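Local coordinates for protein dual specificity phosphatase 28 (Homo sapiens, PDB 5Y15) that dephosphorylates a synthetic aryl phosphate in vitro as an atypical dual-specificity phosphatase, with almost no detectable activity on phosphotyrosine and still less on phosphothreonine, at residues C120-K125 / A132-A137; P38-V43 / E59-A64; Y138-R143 / A148-M153. The protein carries 2 engineered substitutions. All coordinates share one frame; numbering follows the deposited sequence.

Contact 1 of 3, residues C120-K125 / A132-A137; sequences CLVYSK and AAVCTA. Engineered in segment 120-125: Ser124 (natural residue Cys).
Val122 turns its CG1 methyl to Val134, and its CB and CG2 to the sulfur of Cys135, the next residue of the helix. The CG1 methyl, anti to the backbone N (chi1 180°), leans against the branch point of Val134, with Val122 CG1 3.8 Å from Val134 CB. It also meets a methyl of the same residue, Val122 CG1 lying 3.9 Å from Val134 CG1. The two valines cross obliquely, one methyl of Val122 thus resting on both the branch point and a methyl of Val134. The other side of Val122 faces sulfur: Cys135 SG comes to 3.6 Å from Val122 CB and to 3.8 Å from Val122 CG2. With chi1 near -78°, Cys135 carries SG anti to its own carbonyl carbon, and the thiol reaches the strand as an apolar neighbour without a hydrogen bond to it. This is the strand–loop–helix unit of the protein tyrosine phosphatases: strand 119-123 runs into the phosphate-binding CX5R loop, and helix 130-142 leaves it. Ser124, an engineered replacement of the cysteine inferred to form the phosphocysteine intermediate, stands at the start of the loop. Its OG hydrogen-bonds to Ser131 OG, and a phosphate ion, probably from the crystallisation liquor, lies close by. Met110 of helix 100-115 touches both Val122 and Val134, while Val154 of helix 147-157 packs on Cys135. Within the helix, Ala132 O receives two donors from Thr136: the hydroxyl OG1, 2.7 Å from Ala132 O and tilted 31° from the carbonyl plane, and the backbone N, which approaches from the opposite face of that plane.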
# COMPACT_ATOMS: atom_id res chain seq x y z
N CYS A 120 4.10 9.03 -6.34
CA CYS A 120 3.37 8.82 -5.10
C CYS A 120 3.00 10.16 -4.52
O CYS A 120 3.77 11.13 -4.60
CB CYS A 120 4.18 8.08 -4.04
SG CYS A 120 4.84 6.50 -4.53
N LEU A 121 1.83 10.20 -3.90
CA LEU A 121 1.42 11.32 -3.08
C LEU A 121 1.32 10.77 -1.67
O LEU A 121 0.61 9.79 -1.43
CB LEU A 121 0.07 11.88 -3.55
CG LEU A 121 -0.64 12.64 -2.44
CD1 LEU A 121 0.08 13.96 -2.19
CD2 LEU A 121 -2.15 12.81 -2.68
N VAL A 122 2.08 11.35 -0.75
CA VAL A 122 2.02 11.04 0.67
C VAL A 122 1.31 12.21 1.32
O VAL A 122 1.75 13.36 1.16
CB VAL A 122 3.42 10.86 1.28
CG1 VAL A 122 3.33 10.53 2.74
CG2 VAL A 122 4.22 9.77 0.55
N TYR A 123 0.23 11.95 2.04
CA TYR A 123 -0.48 13.07 2.65
C TYR A 123 -1.00 12.74 4.03
O TYR A 123 -1.28 11.58 4.36
CB TYR A 123 -1.61 13.56 1.75
CG TYR A 123 -2.83 12.67 1.68
CD1 TYR A 123 -2.88 11.62 0.79
CD2 TYR A 123 -3.94 12.93 2.48
CE1 TYR A 123 -4.00 10.81 0.70
CE2 TYR A 123 -5.07 12.14 2.40
CZ TYR A 123 -5.09 11.08 1.50
OH TYR A 123 -6.22 10.28 1.41
N SER A 124 -1.11 13.78 4.84
CA SER A 124 -1.69 13.70 6.16
C SER A 124 -2.59 14.91 6.29
O SER A 124 -2.72 15.71 5.36
CB SER A 124 -0.62 13.64 7.26
OG SER A 124 0.18 14.81 7.25
N LYS A 125 -3.29 15.03 7.41
CA LYS A 125 -4.24 16.13 7.55
C LYS A 125 -3.55 17.47 7.34
O LYS A 125 -3.86 18.20 6.39
CB LYS A 125 -4.91 16.07 8.92
CG LYS A 125 -6.04 17.08 9.10
CD LYS A 125 -6.48 17.04 10.56
CE LYS A 125 -7.07 18.36 11.00
NZ LYS A 125 -7.37 18.26 12.44
N ALA A 132 5.25 13.91 6.39
CA ALA A 132 6.64 14.31 6.29
C ALA A 132 7.54 13.19 6.77
O ALA A 132 8.62 12.96 6.19
CB ALA A 132 6.89 15.58 7.11
N ALA A 133 7.12 12.49 7.82
CA ALA A 133 7.90 11.36 8.32
C ALA A 133 7.97 10.25 7.29
O ALA A 133 9.04 9.68 7.06
CB ALA A 133 7.29 10.83 9.62
N VAL A 134 6.84 9.93 6.64
CA VAL A 134 6.87 8.86 5.63
C VAL A 134 7.73 9.27 4.43
O VAL A 134 8.50 8.45 3.89
CB VAL A 134 5.44 8.49 5.20
CG1 VAL A 134 5.47 7.56 4.00
CG2 VAL A 134 4.68 7.82 6.37
N CYS A 135 7.61 10.52 3.98
CA CYS A 135 8.48 10.97 2.88
C CYS A 135 9.95 10.86 3.26
O CYS A 135 10.79 10.38 2.46
CB CYS A 135 8.14 12.41 2.50
SG CYS A 135 6.66 12.51 1.50
N THR A 136 10.29 11.27 4.47
CA THR A 136 11.67 11.17 4.92
C THR A 136 12.17 9.73 4.91
O THR A 136 13.24 9.42 4.36
CB THR A 136 11.76 11.76 6.32
OG1 THR A 136 11.27 13.10 6.28
CG2 THR A 136 13.18 11.76 6.83
N ALA A 137 11.39 8.83 5.52
CA ALA A 137 11.78 7.43 5.55
C ALA A 137 11.91 6.86 4.14
O ALA A 137 12.77 6.00 3.88
CB ALA A 137 10.77 6.63 6.40

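Contact 2 of 3, residues P38-V43 / E59-A64; sequences PPLVRV and EQLARA
The beta-alpha-beta crossover that leads from strand 47-50 to strand 66-71 in the phosphatase sheet passes through helix 58-63, and here that helix meets the outermost strand 40-44 through Leu40, Leu61 and Gln60. Pro39, just before the strand, adds its ring to the contact, and no hydrogen bond joins the two segments. Pro39 and Gln60 approach at about a right angle, the amide oxygen coming to the ring carbon, with Gln60 OE1 3.7 Å from Pro39 CG. The same oxygen lies 4.0 Å from Leu40 CG, where the glutamine and leucine side chains pass in opposite directions. A bend at chi2 (-147°) turns the Gln60 amide to this position, where its oxygen makes van der Waals contact with carbon. Leu40 holds CG between its backbone N and carbonyl carbon (chi1 62°), a crowded position that sends the branched end across to the helix. Phe48 of strand 47-50 touches both Leu40 and Ala64, and so bridges the two segments from the neighbouring strand. Pro39 and Val41 hydrogen-bond through their backbones to Ser51 and Leu49, which ties this edge to the rest of the sheet. Leu61 does not point its CB straight at the strand, yet one of its branches gets there: Leu61 CD2 rests 3.6 Å from Leu40 CD2.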
# COMPACT_ATOMS: atom_id res chain seq x y z
N PRO A 38 0.69 25.22 -0.01
CA PRO A 38 -0.14 24.78 -1.14
C PRO A 38 -0.76 23.42 -0.88
O PRO A 38 -0.35 22.75 0.07
CB PRO A 38 0.85 24.73 -2.31
CG PRO A 38 2.01 25.56 -1.87
CD PRO A 38 2.11 25.31 -0.40
N PRO A 39 -1.72 23.00 -1.72
CA PRO A 39 -2.27 21.65 -1.59
C PRO A 39 -1.18 20.58 -1.58
O PRO A 39 -1.11 19.81 -0.61
CB PRO A 39 -3.18 21.51 -2.82
CG PRO A 39 -2.74 22.60 -3.77
CD PRO A 39 -2.32 23.72 -2.86
N LEU A 40 -0.33 20.53 -2.60
CA LEU A 40 0.70 19.50 -2.66
C LEU A 40 2.02 20.10 -3.15
O LEU A 40 2.06 21.11 -3.85
CB LEU A 40 0.28 18.32 -3.53
CG LEU A 40 -0.03 18.48 -5.02
CD1 LEU A 40 1.24 18.66 -5.82
CD2 LEU A 40 -0.76 17.26 -5.50
N VAL A 41 3.11 19.43 -2.78
CA VAL A 41 4.47 19.87 -3.02
C VAL A 41 5.28 18.72 -3.60
O VAL A 41 5.16 17.57 -3.16
CB VAL A 41 5.14 20.35 -1.72
CG1 VAL A 41 6.55 20.70 -2.01
CG2 VAL A 41 4.41 21.52 -1.14
N ARG A 42 6.10 19.02 -4.61
CA ARG A 42 7.13 18.08 -5.06
C ARG A 42 8.26 18.05 -4.04
O ARG A 42 8.85 19.10 -3.74
CB ARG A 42 7.65 18.51 -6.43
CG ARG A 42 8.40 17.45 -7.23
CD ARG A 42 9.11 18.13 -8.40
NE ARG A 42 9.72 17.21 -9.37
CZ ARG A 42 11.03 16.95 -9.43
NH1 ARG A 42 11.87 17.53 -8.58
NH2 ARG A 42 11.50 16.10 -10.35
N VAL A 43 8.52 16.89 -3.44
CA VAL A 43 9.66 16.76 -2.53
C VAL A 43 10.92 16.35 -3.29
O VAL A 43 12.03 16.76 -2.96
CB VAL A 43 9.35 15.75 -1.42
CG1 VAL A 43 10.60 15.47 -0.59
CG2 VAL A 43 8.21 16.23 -0.54
N GLU A 59 -7.13 16.62 -10.31
CA GLU A 59 -6.53 16.91 -11.60
C GLU A 59 -5.03 17.20 -11.49
O GLU A 59 -4.27 16.87 -12.40
CB GLU A 59 -7.26 18.09 -12.27
CG GLU A 59 -6.61 18.63 -13.57
CD GLU A 59 -6.71 17.68 -14.78
OE1 GLU A 59 -5.82 16.80 -14.93
OE2 GLU A 59 -7.67 17.84 -15.58
N GLN A 60 -4.60 17.79 -10.38
CA GLN A 60 -3.16 17.89 -10.15
C GLN A 60 -2.57 16.50 -9.98
O GLN A 60 -1.49 16.21 -10.49
CB GLN A 60 -2.85 18.76 -8.93
CG GLN A 60 -3.75 19.97 -8.76
CD GLN A 60 -3.02 21.16 -8.14
OE1 GLN A 60 -2.35 21.02 -7.12
NE2 GLN A 60 -3.18 22.33 -8.75
N LEU A 61 -3.28 15.63 -9.27
CA LEU A 61 -2.79 14.27 -9.09
C LEU A 61 -2.68 13.54 -10.42
O LEU A 61 -1.73 12.77 -10.63
CB LEU A 61 -3.71 13.52 -8.11
CG LEU A 61 -3.68 14.09 -6.68
CD1 LEU A 61 -4.62 13.36 -5.74
CD2 LEU A 61 -2.28 14.03 -6.17
N ALA A 62 -3.65 13.72 -11.31
CA ALA A 62 -3.55 13.04 -12.60
C ALA A 62 -2.46 13.65 -13.46
O ALA A 62 -1.74 12.93 -14.17
CB ALA A 62 -4.88 13.05 -13.35
N ARG A 63 -2.31 14.98 -13.40
CA ARG A 63 -1.27 15.66 -14.17
C ARG A 63 0.12 15.22 -13.73
O ARG A 63 1.00 14.99 -14.58
CB ARG A 63 -1.43 17.18 -14.04
CG ARG A 63 -0.75 17.81 -12.83
CD ARG A 63 -1.01 19.31 -12.67
NE ARG A 63 -0.86 20.03 -13.93
CZ ARG A 63 0.30 20.41 -14.45
NH1 ARG A 63 1.44 20.13 -13.83
NH2 ARG A 63 0.34 21.07 -15.60
N ALA A 64 0.33 15.07 -12.42
CA ALA A 64 1.60 14.59 -11.90
C ALA A 64 1.77 13.09 -12.08
O ALA A 64 2.78 12.53 -11.63
CB ALA A 64 1.75 14.96 -10.43

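Contact 3 of 3, residues Y138-R143 / A148-M153; sequences YLMRHR and AKAFQM
Beside the Leu139–Ala150 contact, the flat groups of helix 130-142 and of Arg143 after it pair among themselves and not with helix 147-157. The edge of the Tyr138 ring is turned to one face of the Arg143 guanidinium: Arg143 CZ lies in the plane of the ring, while Tyr138 CE2 sits over the rim of the guanidinium. A weak hydrogen bond from Arg143 NH2 to Tyr138 OH (3.1 Å, N-H...O angle 133°) joins the pair. One face of the His142 ring takes the aliphatic CG of Arg141, and His142 NE2 lies above the guanidinium of that arginine, offset toward its rim. On helix 147-157 the Phe151 ring stacks edge-to-face with Trp168.

Between the helices the side-chain contacts are apolar. Ala150 CB is the small central contact, 3.7 Å from Leu139 CB and 4.0 Å from Met140 CG, so that two adjacent side chains of the first helix close on a single methyl of the second. Leu139 holds CG anti to its carbonyl carbon (chi1 -65°) and carries CD1 to Met153, one turn beyond Ala150; the two side chains cross at about a right angle, Leu139 CD1 being 4.1 Å from Met153 SD and 3.7 Å from Ala150 O. These are consecutive helices of the phosphatase domain, 130-142 and 147-157, joined by a short turn. The local axes come within 8.9 Å at 136° between their directions. Leu145 of the turn touches Leu139, Ala150 and Met153. Polar ends find partners elsewhere: Arg141 NE forms a salt bridge with Glu104, and Tyr138 OH hydrogen-bonds to Glu111. With no hydrogen bond or salt bridge across it, this helix pairing depends on the fit of methyl, methylene and sulfur surfaces, with one methyl also resting on a backbone carbonyl.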
# COMPACT_ATOMS: atom_id res chain seq x y z
N TYR A 138 11.05 7.29 3.22
CA TYR A 138 11.15 6.78 1.86
C TYR A 138 12.47 7.21 1.24
O TYR A 138 13.15 6.40 0.58
CB TYR A 138 9.97 7.24 1.01
CG TYR A 138 10.17 6.88 -0.45
CD1 TYR A 138 9.90 5.60 -0.91
CD2 TYR A 138 10.70 7.80 -1.35
CE1 TYR A 138 10.11 5.25 -2.23
CE2 TYR A 138 10.94 7.45 -2.68
CZ TYR A 138 10.65 6.19 -3.11
OH TYR A 138 10.87 5.85 -4.42
N LEU A 139 12.85 8.47 1.43
CA LEU A 139 14.11 8.93 0.86
C LEU A 139 15.30 8.20 1.46
O LEU A 139 16.28 7.90 0.76
CB LEU A 139 14.25 10.44 1.04
CG LEU A 139 13.19 11.22 0.27
CD1 LEU A 139 13.35 12.69 0.59
CD2 LEU A 139 13.37 10.98 -1.23
N MET A 140 15.23 7.88 2.76
CA MET A 140 16.34 7.14 3.36
C MET A 140 16.42 5.72 2.84
O MET A 140 17.51 5.21 2.58
CB MET A 140 16.17 7.09 4.88
CG MET A 140 16.73 8.26 5.64
SD MET A 140 16.36 7.99 7.39
CE MET A 140 14.72 8.45 7.37
N ARG A 141 15.27 5.05 2.72
CA ARG A 141 15.23 3.62 2.45
C ARG A 141 15.48 3.29 0.97
O ARG A 141 16.11 2.27 0.67
CB ARG A 141 13.89 3.05 2.92
CG ARG A 141 13.59 1.63 2.50
CD ARG A 141 14.61 0.64 3.08
NE ARG A 141 14.28 -0.73 2.72
CZ ARG A 141 14.75 -1.35 1.64
NH1 ARG A 141 15.59 -0.73 0.82
NH2 ARG A 141 14.39 -2.61 1.38
N HIS A 142 14.99 4.12 0.04
CA HIS A 142 15.07 3.78 -1.38
C HIS A 142 15.82 4.78 -2.24
O HIS A 142 16.03 4.51 -3.43
CB HIS A 142 13.67 3.54 -1.96
CG HIS A 142 13.03 2.28 -1.47
ND1 HIS A 142 11.93 2.27 -0.64
CD2 HIS A 142 13.37 0.99 -1.68
CE1 HIS A 142 11.60 1.01 -0.38
NE2 HIS A 142 12.46 0.22 -1.00
N ARG A 143 16.24 5.91 -1.69
CA ARG A 143 17.12 6.82 -2.40
C ARG A 143 18.42 6.99 -1.63
O ARG A 143 19.19 7.91 -1.90
CB ARG A 143 16.44 8.17 -2.62
CG ARG A 143 15.03 8.08 -3.19
CD ARG A 143 15.01 8.01 -4.68
NE ARG A 143 13.65 7.79 -5.17
CZ ARG A 143 12.80 8.77 -5.49
NH1 ARG A 143 13.19 10.04 -5.40
NH2 ARG A 143 11.58 8.48 -5.92
N ALA A 148 19.56 13.16 7.89
CA ALA A 148 19.79 14.60 7.78
C ALA A 148 19.36 15.15 6.43
O ALA A 148 18.61 16.13 6.35
CB ALA A 148 21.27 14.90 8.03
N LYS A 149 19.84 14.54 5.34
CA LYS A 149 19.53 15.07 4.02
C LYS A 149 18.15 14.70 3.53
O LYS A 149 17.54 15.46 2.77
CB LYS A 149 20.60 14.65 3.01
CG LYS A 149 21.78 15.64 2.93
CD LYS A 149 22.48 15.85 4.28
CE LYS A 149 23.53 16.95 4.22
NZ LYS A 149 24.19 17.15 5.55
N ALA A 150 17.64 13.52 3.91
CA ALA A 150 16.27 13.19 3.55
C ALA A 150 15.32 14.22 4.16
O ALA A 150 14.48 14.81 3.46
CB ALA A 150 15.90 11.79 4.03
N PHE A 151 15.49 14.49 5.45
CA PHE A 151 14.58 15.46 6.04
C PHE A 151 14.83 16.84 5.46
O PHE A 151 13.88 17.58 5.23
CB PHE A 151 14.68 15.49 7.56
CG PHE A 151 13.69 16.43 8.17
CD1 PHE A 151 12.32 16.19 8.00
CD2 PHE A 151 14.09 17.56 8.87
CE1 PHE A 151 11.37 17.06 8.52
CE2 PHE A 151 13.15 18.43 9.41
CZ PHE A 151 11.78 18.18 9.22
N GLN A 152 16.11 17.18 5.18
CA GLN A 152 16.39 18.49 4.59
C GLN A 152 15.63 18.67 3.28
O GLN A 152 15.07 19.73 3.02
CB GLN A 152 17.90 18.67 4.35
CG GLN A 152 18.25 20.03 3.78
CD GLN A 152 19.46 19.99 2.85
OE1 GLN A 152 20.56 20.43 3.20
NE2 GLN A 152 19.26 19.45 1.64
N MET A 153 15.58 17.62 2.45
CA MET A 153 14.76 17.72 1.25
C MET A 153 13.29 17.92 1.59
O MET A 153 12.61 18.76 0.98
CB MET A 153 14.92 16.47 0.40
CG MET A 153 16.27 16.34 -0.28
SD MET A 153 16.01 15.02 -1.44
CE MET A 153 15.09 15.91 -2.68

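How the contacts relate
Along the chain the contacts come in series, contact 2 first, then contact 1, then contact 3, all within the tyrosine phosphatase domain. Contact 1 lies at the centre of the chain, about 13 Å from contact 2 and 11 Å from contact 3, while the latter two are about 20 Å apart, centre to centre. Contacts 1 and 2 reach the same sheet, and Leu121 CD2 meets Leu61 CD2 at 3.7 Å on the side of strand 119-123 turned away from helix 130-142. Contacts 1 and 3 share helix 130-142. Contacts 2 and 3 also meet, Val43 CG1 lying 4.1 Å from Leu139 CD1. Helices thus pack both sheet faces, and contact 1, at the active-site loop, touches both others.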